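Local coordinates for DUF5618 domain-containing protein (Dyadobacter fermentans, PDB 3MFN) that is of unknown function but folds as a mostly helical DUF5618 domain that pairs with a second copy of itself, at residues A34-E37 with A38-L42; G53-D57 with G58-D62; G91-V95 with D96-S100; E118-H121 with L122-Y126. One frame throughout, in Å; residues are numbered along the deposited sequence. Where two conformers were deposited one is given.

Contact 1 of 4, residues A34-E37 with A38-L42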
loop_
_atom_site.group_PDB
_atom_site.type_symbol
_atom_site.label_atom_id
_atom_site.label_comp_id
_atom_site.label_asym_id
_atom_site.label_seq_id
_atom_site.Cartn_x
_atom_site.Cartn_y
_atom_site.Cartn_z
ATOM N N ALA A 34 0.980 -24.915 -13.059
ATOM C CA ALA A 34 1.430 -23.997 -12.023
ATOM C C ALA A 34 0.747 -22.633 -12.179
ATOM O O ALA A 34 0.330 -22.042 -11.194
ATOM C CB ALA A 34 2.938 -23.823 -12.105
ATOM N N VAL A 35 0.646 -22.125 -13.408
ATOM C CA VAL A 35 -0.038 -20.843 -13.668
ATOM C C VAL A 35 -1.528 -20.868 -13.265
ATOM O O VAL A 35 -2.065 -19.914 -12.659
ATOM C CB VAL A 35 0.120 -20.463 -15.156
ATOM C CG1 VAL A 35 -0.847 -19.400 -15.571
ATOM C CG2 VAL A 35 1.532 -20.003 -15.417
ATOM N N ILE A 36 -2.196 -21.982 -13.565
ATOM C CA ILE A 36 -3.597 -22.134 -13.209
ATOM C C ILE A 36 -3.802 -22.154 -11.705
ATOM O O ILE A 36 -4.699 -21.493 -11.177
ATOM C CB ILE A 36 -4.144 -23.379 -13.846
ATOM C CG1 ILE A 36 -4.391 -23.076 -15.340
ATOM C CG2 ILE A 36 -5.431 -23.874 -13.149
ATOM C CD1 ILE A 36 -3.129 -22.818 -16.193
ATOM N N GLU A 37 -2.982 -22.925 -11.019
ATOM C CA GLU A 37 -3.064 -23.024 -9.573
ATOM C C GLU A 37 -2.808 -21.618 -8.894
ATOM O O GLU A 37 -3.554 -21.248 -7.986
ATOM C CB GLU A 37 -2.136 -24.142 -9.080
ATOM C CG GLU A 37 -1.913 -24.251 -7.574
ATOM C CD GLU A 37 -3.044 -24.992 -6.824
ATOM O OE1 GLU A 37 -4.162 -25.104 -7.357
ATOM O OE2 GLU A 37 -2.800 -25.435 -5.680
ATOM N N ALA A 38 -1.842 -20.842 -9.409
ATOM C CA ALA A 38 -1.595 -19.471 -8.984
ATOM C C ALA A 38 -2.846 -18.623 -9.070
ATOM O O ALA A 38 -3.182 -17.898 -8.118
ATOM C CB ALA A 38 -0.459 -18.842 -9.788
ATOM N N LYS A 39 -3.571 -18.748 -10.178
ATOM C CA LYS A 39 -4.795 -17.997 -10.387
ATOM C C LYS A 39 -5.910 -18.522 -9.465
ATOM O O LYS A 39 -6.757 -17.730 -9.089
ATOM C CB LYS A 39 -5.283 -18.060 -11.832
ATOM C CG LYS A 39 -4.332 -17.435 -12.801
ATOM C CD LYS A 39 -4.770 -17.653 -14.203
ATOM C CE LYS A 39 -3.750 -17.099 -15.199
ATOM N NZ LYS A 39 -4.149 -17.443 -16.559
ATOM N N ARG A 40 -5.891 -19.819 -9.116
ATOM C CA ARG A 40 -6.841 -20.321 -8.148
ATOM C C ARG A 40 -6.626 -19.650 -6.786
ATOM O O ARG A 40 -7.586 -19.317 -6.125
ATOM C CB ARG A 40 -6.817 -21.845 -8.074
ATOM C CG ARG A 40 -7.308 -22.541 -9.384
ATOM C CD ARG A 40 -8.652 -21.982 -9.866
ATOM N NE ARG A 40 -9.680 -22.057 -8.818
ATOM C CZ ARG A 40 -10.648 -22.968 -8.755
ATOM N NH1 ARG A 40 -11.489 -22.936 -7.726
ATOM N NH2 ARG A 40 -10.776 -23.909 -9.700
ATOM N N TYR A 41 -5.373 -19.423 -6.393
ATOM C CA TYR A 41 -5.062 -18.744 -5.124
ATOM C C TYR A 41 -5.588 -17.307 -5.187
ATOM O O TYR A 41 -6.208 -16.809 -4.237
ATOM C CB TYR A 41 -3.557 -18.703 -4.838
ATOM C CG TYR A 41 -2.899 -19.917 -4.243
ATOM C CD1 TYR A 41 -2.335 -19.864 -2.993
ATOM C CD2 TYR A 41 -2.757 -21.108 -4.960
ATOM C CE1 TYR A 41 -1.685 -20.929 -2.438
ATOM C CE2 TYR A 41 -2.069 -22.256 -4.389
ATOM C CZ TYR A 41 -1.548 -22.129 -3.118
ATOM O OH TYR A 41 -0.858 -23.115 -2.474
ATOM N N LEU A 42 -5.301 -16.624 -6.284
ATOM C CA LEU A 42 -5.745 -15.236 -6.439
ATOM C C LEU A 42 -7.244 -15.086 -6.389
ATOM O O LEU A 42 -7.760 -14.205 -5.694
ATOM C CB LEU A 42 -5.186 -14.631 -7.720
ATOM C CG LEU A 42 -5.304 -13.134 -7.957
ATOM C CD1 LEU A 42 -4.766 -12.275 -6.778
ATOM C CD2 LEU A 42 -4.563 -12.753 -9.290
#
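V35 and K39 sit one helical turn apart in helix 34-52, where four backbone hydrogen bonds of the i to i+4 kind carry the local frame: A38 N to A34 O, K39 N to V35 O, R40 N to I36 O at 2.9 Å, and Y41 N to E37 O. The extended chain of K39 travels alongside V35, and its CE rests on V35 CG1 at 3.7 Å; lysine suits the border of the helix because its methylenes can cover a valine. A38 is small enough to let the helix lie against A80 of helix 63-85 and I146 of helix 132-153. On another side, E37 and Y41 meet obliquely. With CG anti to the backbone N (chi1 170°) and a bend at chi2, the carboxylate of E37 bends forward toward the next turn, and its OE2 stands 3.5 Å from Y41 CE2, the two planes nearly perpendicular at 83°. The ring of Y41 also brings its edge to the backbone, CD2 lying 3.1 Å from E37 O in the plane of the ring. Ring hydrogens thus face oxygens on both counts, an arrangement likely to be mildly favourable electrostatically, while the backbone bonds supply the directional hold.

Contact 2 of 4, residues G53-D57 with G58-D62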
loop_
_atom_site.group_PDB
_atom_site.type_symbol
_atom_site.label_atom_id
_atom_site.label_comp_id
_atom_site.label_asym_id
_atom_site.label_seq_id
_atom_site.Cartn_x
_atom_site.Cartn_y
_atom_site.Cartn_z
ATOM N N GLY A 53 -14.851 -10.496 3.916
ATOM C CA GLY A 53 -14.047 -9.301 4.127
ATOM C C GLY A 53 -14.811 -8.184 4.826
ATOM O O GLY A 53 -14.193 -7.316 5.417
ATOM N N GLY A 54 -16.141 -8.194 4.720
ATOM C CA GLY A 54 -16.979 -7.207 5.384
ATOM C C GLY A 54 -16.827 -5.815 4.775
ATOM O O GLY A 54 -16.746 -4.838 5.508
ATOM N N LYS A 55 -16.794 -5.710 3.457
ATOM C CA LYS A 55 -16.540 -4.417 2.842
ATOM C C LYS A 55 -17.613 -3.371 3.155
ATOM O O LYS A 55 -18.806 -3.673 3.189
ATOM C CB LYS A 55 -16.378 -4.524 1.345
ATOM C CG LYS A 55 -15.726 -3.258 0.718
ATOM C CD LYS A 55 -16.316 -2.963 -0.624
ATOM C CE LYS A 55 -15.552 -3.679 -1.704
ATOM N NZ LYS A 55 -16.353 -3.624 -2.935
ATOM N N GLU A 56 -17.153 -2.154 3.451
ATOM C CA GLU A 56 -18.050 -1.092 3.889
ATOM C C GLU A 56 -17.392 0.235 3.580
ATOM O O GLU A 56 -16.217 0.410 3.869
ATOM C CB GLU A 56 -18.212 -1.240 5.382
ATOM C CG GLU A 56 -19.429 -0.714 5.939
ATOM C CD GLU A 56 -19.486 -0.931 7.439
ATOM O OE1 GLU A 56 -19.421 -2.119 7.850
ATOM O OE2 GLU A 56 -19.621 0.071 8.184
ATOM N N ASP A 57 -18.116 1.150 2.947
ATOM C CA ASP A 57 -17.539 2.455 2.624
ATOM C C ASP A 57 -16.169 2.311 1.894
ATOM O O ASP A 57 -15.322 3.169 2.007
ATOM C CB ASP A 57 -17.252 3.266 3.902
ATOM C CG ASP A 57 -18.482 3.556 4.761
ATOM O OD1 ASP A 57 -19.578 3.886 4.230
ATOM O OD2 ASP A 57 -18.285 3.524 6.012
ATOM N N GLY A 58 -15.946 1.236 1.160
ATOM C CA GLY A 58 -14.699 1.033 0.448
ATOM C C GLY A 58 -13.561 0.420 1.297
ATOM O O GLY A 58 -12.447 0.336 0.813
ATOM N N PHE A 59 -13.827 0.031 2.544
ATOM C CA PHE A 59 -12.833 -0.669 3.352
ATOM C C PHE A 59 -13.347 -1.994 3.870
ATOM O O PHE A 59 -14.486 -2.083 4.329
ATOM C CB PHE A 59 -12.395 0.213 4.503
ATOM C CG PHE A 59 -11.824 1.502 4.030
ATOM C CD1 PHE A 59 -10.493 1.598 3.676
ATOM C CD2 PHE A 59 -12.620 2.596 3.870
ATOM C CE1 PHE A 59 -9.981 2.798 3.195
ATOM C CE2 PHE A 59 -12.094 3.783 3.390
ATOM C CZ PHE A 59 -10.771 3.847 3.039
ATOM N N TYR A 60 -12.519 -3.024 3.744
ATOM C CA TYR A 60 -12.799 -4.357 4.293
ATOM C C TYR A 60 -12.667 -4.238 5.784
ATOM O O TYR A 60 -11.670 -3.749 6.241
ATOM C CB TYR A 60 -11.837 -5.385 3.706
ATOM C CG TYR A 60 -12.055 -5.614 2.233
ATOM C CD1 TYR A 60 -13.212 -6.170 1.756
ATOM C CD2 TYR A 60 -11.134 -5.214 1.307
ATOM C CE1 TYR A 60 -13.417 -6.345 0.393
ATOM C CE2 TYR A 60 -11.349 -5.370 -0.009
ATOM C CZ TYR A 60 -12.474 -5.933 -0.474
ATOM O OH TYR A 60 -12.649 -6.120 -1.850
ATOM N N GLN A 61 -13.708 -4.572 6.547
ATOM C CA GLN A 61 -13.709 -4.310 8.010
ATOM C C GLN A 61 -13.161 -5.471 8.835
ATOM O O GLN A 61 -12.853 -5.305 10.008
ATOM C CB GLN A 61 -15.146 -4.026 8.531
ATOM C CG GLN A 61 -15.835 -2.848 7.864
ATOM C CD GLN A 61 -15.114 -1.518 8.165
ATOM O OE1 GLN A 61 -14.793 -1.224 9.309
ATOM N NE2 GLN A 61 -14.910 -0.710 7.140
ATOM N N ASP A 62 -13.152 -6.675 8.288
ATOM C CA ASP A 62 -12.697 -7.786 9.093
ATOM C C ASP A 62 -11.228 -8.149 8.773
ATOM O O ASP A 62 -10.961 -8.834 7.781
ATOM C CB ASP A 62 -13.620 -8.975 8.904
ATOM C CG ASP A 62 -13.339 -10.094 9.911
ATOM O OD1 ASP A 62 -12.230 -10.141 10.465
ATOM O OD2 ASP A 62 -14.229 -10.899 10.167
#
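A short beta hairpin, strands 55-56 and 59-60, follows helix 34-52 and turns through a type I' turn from E56 to F59. E56 and F59 form its hydrogen-bonded pair: F59 N gives a nearly straight bond to E56 O, and E56 N returns one to F59 O, both at 2.8 Å. D57 and G58 take the two positive-phi corners; at G58 a side chain would collide with the carbonyl of D57, which calls for glycine. Beyond the strands, D62 N bonds to G53 O (3.1 Å, 173°), and Q61 N bonds to G54 O. Glycine suits position 53 as well, since a CB there would run into the ring of Y60. K55 crosses that ring obliquely, its CG 4.3 Å from the centroid in an off-centre CH-pi contact. The amide of Q61 folds back through a bend at chi2 (-65°), and NE2 donates to F59 O at 3.2 Å, on the opposite face of that carbonyl from E56 N. NE2 also bonds to N111 of the second subunit, whose K107 makes a salt bridge with E56. A leucine in place of Q61 would probably leave F59 O without its second donor and N111 of the second subunit without its mate. Such a two-residue turn with positive phi at both corners is the classic type I' beta hairpin.

Contact 3 of 4, residues G91-V95 with D96-S100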
loop_
_atom_site.group_PDB
_atom_site.type_symbol
_atom_site.label_atom_id
_atom_site.label_comp_id
_atom_site.label_asym_id
_atom_site.label_seq_id
_atom_site.Cartn_x
_atom_site.Cartn_y
_atom_site.Cartn_z
ATOM N N GLY A 91 18.681 -23.500 2.480
ATOM C CA GLY A 91 17.833 -22.729 3.377
ATOM C C GLY A 91 16.456 -22.511 2.769
ATOM O O GLY A 91 16.015 -23.307 1.964
ATOM N N ARG A 92 15.772 -21.447 3.181
ATOM C CA ARG A 92 14.443 -21.143 2.705
ATOM C C ARG A 92 14.506 -19.849 1.891
ATOM O O ARG A 92 15.267 -18.966 2.185
ATOM C CB ARG A 92 13.490 -20.912 3.885
ATOM C CG ARG A 92 13.340 -22.137 4.848
ATOM C CD ARG A 92 12.315 -21.808 5.922
ATOM N NE ARG A 92 12.052 -22.912 6.837
ATOM C CZ ARG A 92 11.140 -23.874 6.634
ATOM N NH1 ARG A 92 10.986 -24.835 7.550
ATOM N NH2 ARG A 92 10.383 -23.929 5.522
ATOM N N LYS A 93 13.587 -19.727 0.948
ATOM C CA LYS A 93 13.382 -18.523 0.171
ATOM C C LYS A 93 12.801 -17.427 1.038
ATOM O O LYS A 93 12.185 -17.681 2.086
ATOM C CB LYS A 93 12.438 -18.807 -0.985
ATOM C CG LYS A 93 12.855 -19.914 -1.893
ATOM C CD LYS A 93 11.800 -20.253 -2.948
ATOM C CE LYS A 93 12.327 -21.240 -3.961
ATOM N NZ LYS A 93 11.294 -21.970 -4.760
ATOM N N ASP A 94 13.054 -16.198 0.629
ATOM C CA ASP A 94 12.403 -15.051 1.226
ATOM C C ASP A 94 12.304 -14.028 0.126
ATOM O O ASP A 94 12.621 -14.329 -1.015
ATOM C CB ASP A 94 13.219 -14.494 2.400
ATOM C CG ASP A 94 14.620 -14.090 1.994
ATOM O OD1 ASP A 94 14.919 -13.909 0.784
ATOM O OD2 ASP A 94 15.447 -14.008 2.917
ATOM N N VAL A 95 11.891 -12.827 0.477
ATOM C CA VAL A 95 11.602 -11.815 -0.505
ATOM C C VAL A 95 12.833 -11.487 -1.316
ATOM O O VAL A 95 12.704 -11.249 -2.498
ATOM C CB VAL A 95 11.028 -10.527 0.104
ATOM C CG1 VAL A 95 12.089 -9.788 0.956
ATOM C CG2 VAL A 95 10.512 -9.594 -1.043
ATOM N N ASP A 96 14.006 -11.489 -0.698
ATOM C CA ASP A 96 15.246 -11.157 -1.421
ATOM C C ASP A 96 15.582 -12.184 -2.523
ATOM O O ASP A 96 16.093 -11.816 -3.555
ATOM C CB ASP A 96 16.429 -10.975 -0.436
ATOM C CG ASP A 96 16.189 -9.790 0.503
ATOM O OD1 ASP A 96 15.766 -8.725 0.002
ATOM O OD2 ASP A 96 16.360 -9.938 1.728
ATOM N N TRP A 97 15.245 -13.455 -2.315
ATOM C CA TRP A 97 15.442 -14.438 -3.339
ATOM C C TRP A 97 14.587 -14.119 -4.565
ATOM O O TRP A 97 15.067 -14.189 -5.707
ATOM C CB TRP A 97 15.152 -15.815 -2.798
ATOM C CG TRP A 97 15.553 -16.860 -3.708
ATOM C CD1 TRP A 97 16.843 -17.354 -3.897
ATOM C CD2 TRP A 97 14.726 -17.549 -4.622
ATOM N NE1 TRP A 97 16.838 -18.299 -4.851
ATOM C CE2 TRP A 97 15.556 -18.454 -5.321
ATOM C CE3 TRP A 97 13.361 -17.487 -4.938
ATOM C CZ2 TRP A 97 15.065 -19.328 -6.283
ATOM C CZ3 TRP A 97 12.882 -18.332 -5.917
ATOM C CH2 TRP A 97 13.749 -19.242 -6.587
ATOM N N TYR A 98 13.345 -13.716 -4.379
ATOM C CA TYR A 98 12.485 -13.411 -5.548
ATOM C C TYR A 98 12.974 -12.155 -6.220
ATOM O O TYR A 98 13.057 -12.100 -7.455
ATOM C CB TYR A 98 10.996 -13.285 -5.166
ATOM C CG TYR A 98 10.482 -14.585 -4.596
ATOM C CD1 TYR A 98 10.065 -15.571 -5.423
ATOM C CD2 TYR A 98 10.470 -14.824 -3.254
ATOM C CE1 TYR A 98 9.617 -16.758 -4.938
ATOM C CE2 TYR A 98 10.030 -16.023 -2.753
ATOM C CZ TYR A 98 9.588 -16.973 -3.601
ATOM O OH TYR A 98 9.147 -18.219 -3.166
ATOM N N LYS A 99 13.369 -11.168 -5.438
ATOM C CA LYS A 99 13.829 -9.879 -6.055
ATOM C C LYS A 99 15.117 -10.025 -6.885
ATOM O O LYS A 99 15.259 -9.463 -7.992
ATOM C CB LYS A 99 14.046 -8.839 -4.956
ATOM C CG LYS A 99 12.685 -8.353 -4.313
ATOM C CD LYS A 99 12.867 -7.548 -2.997
ATOM C CE LYS A 99 13.641 -6.258 -3.180
ATOM N NZ LYS A 99 14.123 -5.608 -1.900
ATOM N N SER A 100 16.083 -10.749 -6.348
ATOM C CA SER A 100 17.358 -10.849 -7.057
ATOM C C SER A 100 17.149 -11.705 -8.327
ATOM O O SER A 100 17.683 -11.363 -9.381
ATOM C CB SER A 100 18.467 -11.340 -6.116
ATOM O OG SER A 100 18.460 -12.739 -5.988
#
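The indole of W97 carries the aliphatic chain of K93 on one face: CE stands over the six-membered ring, 3.8 Å from its centroid, in a CH-pi contact displaced toward the rim. At the edge of the indole, in its plane, lies Y98 CE1, while W97 CE3 sits over the centre of one face of the Y98 ring. K93, extended beyond CG, also crosses Y98 at about a right angle, with CD 3.4 Å from Y98 OH. Lysine suits this place because its methylenes cover the rings while NZ reaches D82 in a salt bridge and the carbonyl of G86; D82 also accepts a hydrogen bond from Y98 OH. Cut back to an alanine, K93 would probably no longer cover that indole face, and D82 would lose its salt-bridge mate. With chi1 at 58°, the carboxylate of D94, the N-cap, swings between N and carbonyl carbon, and OD1 accepts from W97 N at 3.1 Å (152°). One turn on, K99 N bonds to V95 O, and V95 CG2 packs on K99 CD at 3.7 Å. Aspartate's charge probably also suits the positive end of the helix dipole. The contact thus joins an aspartate cap to a lysine whose methylenes cover aromatic rings while its amino group meets D82.

Contact 4 of 4, residues E118-H121 with L122-Y126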
loop_
_atom_site.group_PDB
_atom_site.type_symbol
_atom_site.label_atom_id
_atom_site.label_comp_id
_atom_site.label_asym_id
_atom_site.label_seq_id
_atom_site.Cartn_x
_atom_site.Cartn_y
_atom_site.Cartn_z
ATOM N N GLU A 118 4.600 -5.344 -1.080
ATOM C CA GLU A 118 4.150 -4.283 -0.190
ATOM C C GLU A 118 2.659 -4.404 0.103
ATOM O O GLU A 118 2.268 -4.377 1.263
ATOM C CB GLU A 118 4.434 -2.889 -0.750
ATOM C CG GLU A 118 5.937 -2.578 -0.850
ATOM C CD GLU A 118 6.594 -2.378 0.454
ATOM O OE1 GLU A 118 5.970 -1.895 1.413
ATOM O OE2 GLU A 118 7.797 -2.636 0.520
ATOM N N GLN A 119 1.864 -4.525 -0.945
ATOM C CA GLN A 119 0.435 -4.440 -0.804
ATOM C C GLN A 119 -0.215 -5.694 -0.291
ATOM O O GLN A 119 -1.178 -5.618 0.495
ATOM C CB GLN A 119 -0.222 -4.025 -2.130
ATOM C CG GLN A 119 0.116 -2.572 -2.656
ATOM C CD GLN A 119 0.026 -1.525 -1.611
ATOM O OE1 GLN A 119 -0.855 -1.576 -0.768
ATOM N NE2 GLN A 119 0.995 -0.578 -1.599
ATOM N N LEU A 120 0.228 -6.849 -0.796
ATOM C CA LEU A 120 -0.436 -8.099 -0.429
ATOM C C LEU A 120 0.200 -8.753 0.769
ATOM O O LEU A 120 -0.501 -9.256 1.664
ATOM C CB LEU A 120 -0.502 -9.063 -1.593
ATOM C CG LEU A 120 -1.499 -8.975 -2.754
ATOM C CD1 LEU A 120 -2.031 -7.599 -3.135
ATOM C CD2 LEU A 120 -0.988 -9.748 -3.980
ATOM N N HIS A 121 1.526 -8.779 0.817
ATOM C CA HIS A 121 2.216 -9.409 1.916
ATOM C C HIS A 121 2.281 -8.512 3.172
ATOM O O HIS A 121 2.008 -8.968 4.281
ATOM C CB HIS A 121 3.624 -9.867 1.515
ATOM C CG HIS A 121 4.391 -10.460 2.653
ATOM N ND1 HIS A 121 4.043 -11.683 3.226
ATOM C CD2 HIS A 121 5.443 -9.980 3.385
ATOM C CE1 HIS A 121 4.874 -11.934 4.238
ATOM N NE2 HIS A 121 5.709 -10.904 4.380
ATOM N N LEU A 122 2.668 -7.238 3.036
ATOM C CA LEU A 122 2.817 -6.385 4.234
ATOM C C LEU A 122 1.514 -5.734 4.663
ATOM O O LEU A 122 1.050 -5.963 5.810
ATOM C CB LEU A 122 3.901 -5.340 4.057
ATOM C CG LEU A 122 5.335 -5.912 3.835
ATOM C CD1 LEU A 122 6.420 -4.785 3.438
ATOM C CD2 LEU A 122 5.858 -6.825 5.060
ATOM N N VAL A 123 0.912 -4.940 3.781
ATOM C CA VAL A 123 -0.279 -4.191 4.169
ATOM C C VAL A 123 -1.508 -5.091 4.504
ATOM O O VAL A 123 -2.201 -4.886 5.537
ATOM C CB VAL A 123 -0.643 -3.131 3.070
ATOM C CG1 VAL A 123 -1.975 -2.450 3.401
ATOM C CG2 VAL A 123 0.556 -2.066 2.905
HETATM N N MSE A 124 -1.798 -6.023 3.619
HETATM C CA MSE A 124 -2.950 -6.948 3.823
HETATM C C MSE A 124 -2.506 -8.096 4.711
HETATM O O MSE A 124 -2.987 -8.241 5.814
HETATM C CB MSE A 124 -3.420 -7.521 2.479
HETATM C CG MSE A 124 -4.071 -6.501 1.617
HETATM SE SE MSE A 124 -4.568 -7.289 -0.061
HETATM C CE MSE A 124 -6.143 -8.185 0.580
ATOM N N ALA A 125 -1.569 -8.933 4.262
ATOM C CA ALA A 125 -1.354 -10.227 5.025
ATOM C C ALA A 125 -0.920 -10.038 6.468
ATOM O O ALA A 125 -1.320 -10.791 7.349
ATOM C CB ALA A 125 -0.357 -11.208 4.280
ATOM N N TYR A 126 -0.023 -9.098 6.677
ATOM C CA TYR A 126 0.530 -8.828 7.980
ATOM C C TYR A 126 -0.246 -7.836 8.784
ATOM O O TYR A 126 -0.526 -8.104 9.950
ATOM C CB TYR A 126 1.971 -8.324 7.844
ATOM C CG TYR A 126 2.827 -8.644 9.001
ATOM C CD1 TYR A 126 3.239 -9.964 9.235
ATOM C CD2 TYR A 126 3.252 -7.649 9.885
ATOM C CE1 TYR A 126 4.090 -10.288 10.312
ATOM C CE2 TYR A 126 4.103 -7.951 10.957
ATOM C CZ TYR A 126 4.515 -9.291 11.174
ATOM O OH TYR A 126 5.374 -9.645 12.214
#
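V123 N closes on E118 O at 2.9 Å, an i to i+5 bond that meets the carbonyl almost end-on and marks a wider, pi-type turn near the end of helix 107-126. The same spacing recurs from M124 N to Q119 O and, at 2.8 Å, from A125 N to L120 O, whereas the ordinary i+4 bond from L122 N to E118 O is weak at 3.4 Å. The closely packed side of this turn is the one carrying L120, M124, Q119 and V123. L120 and M124, a selenomethionine, run side by side, with L120 CD1 against M124 SE at 4.0 Å; apolar chains suit a place pressed between two other helices. Q119 lies alongside V123, its OE1 4.0 Å from V123 CG2, and its amide is spent in a hydrogen bond with Q119 of the second subunit, suiting a side chain that both donates and accepts. The more open side carries H121 and L122, both partly exposed, and Y126, exposed. L122 spreads its two methyls: CD2 obliquely meets H121 CD2 in the imidazole, 3.6 Å away, and CD1 stands at the same distance from OE1 of E118, itself buried at the second subunit. A chi1 of 177° carries the H121 ring out beside the carbonyl carbon, where it also meets Y74 and Y117. Y126 N makes just weak bonds, to H121 O and L122 O. L120 and M124 thus face helix 63-85 at A73 and V66 and helix 132-153 at F139, A142 and V135, while E118, Q119, L122 and V123 border the second subunit.

How the contacts relate
Contacts 1 and 4 are partly buried turns of helices 34-52 and 107-126, on opposite sides of the chain's centre, and both pack against helices 63-85 and 132-153. Regular i+4 bonding in contact 1 gives way to i+5 spacing in contact 4. Contacts 2 and 3 lie at the surface, about 32 Å apart between centres, and rely on turn geometry or capping: glycines and backbone pairs in the hairpin, an aspartate cap and lysine-covered rings in contact 3. Contacts 2 and 4 both touch the second subunit, E56 and Q61 meeting its K107 and N111 in one and a glutamine pair forming in the other; no other chain of the assembly touches contacts 1 and 3.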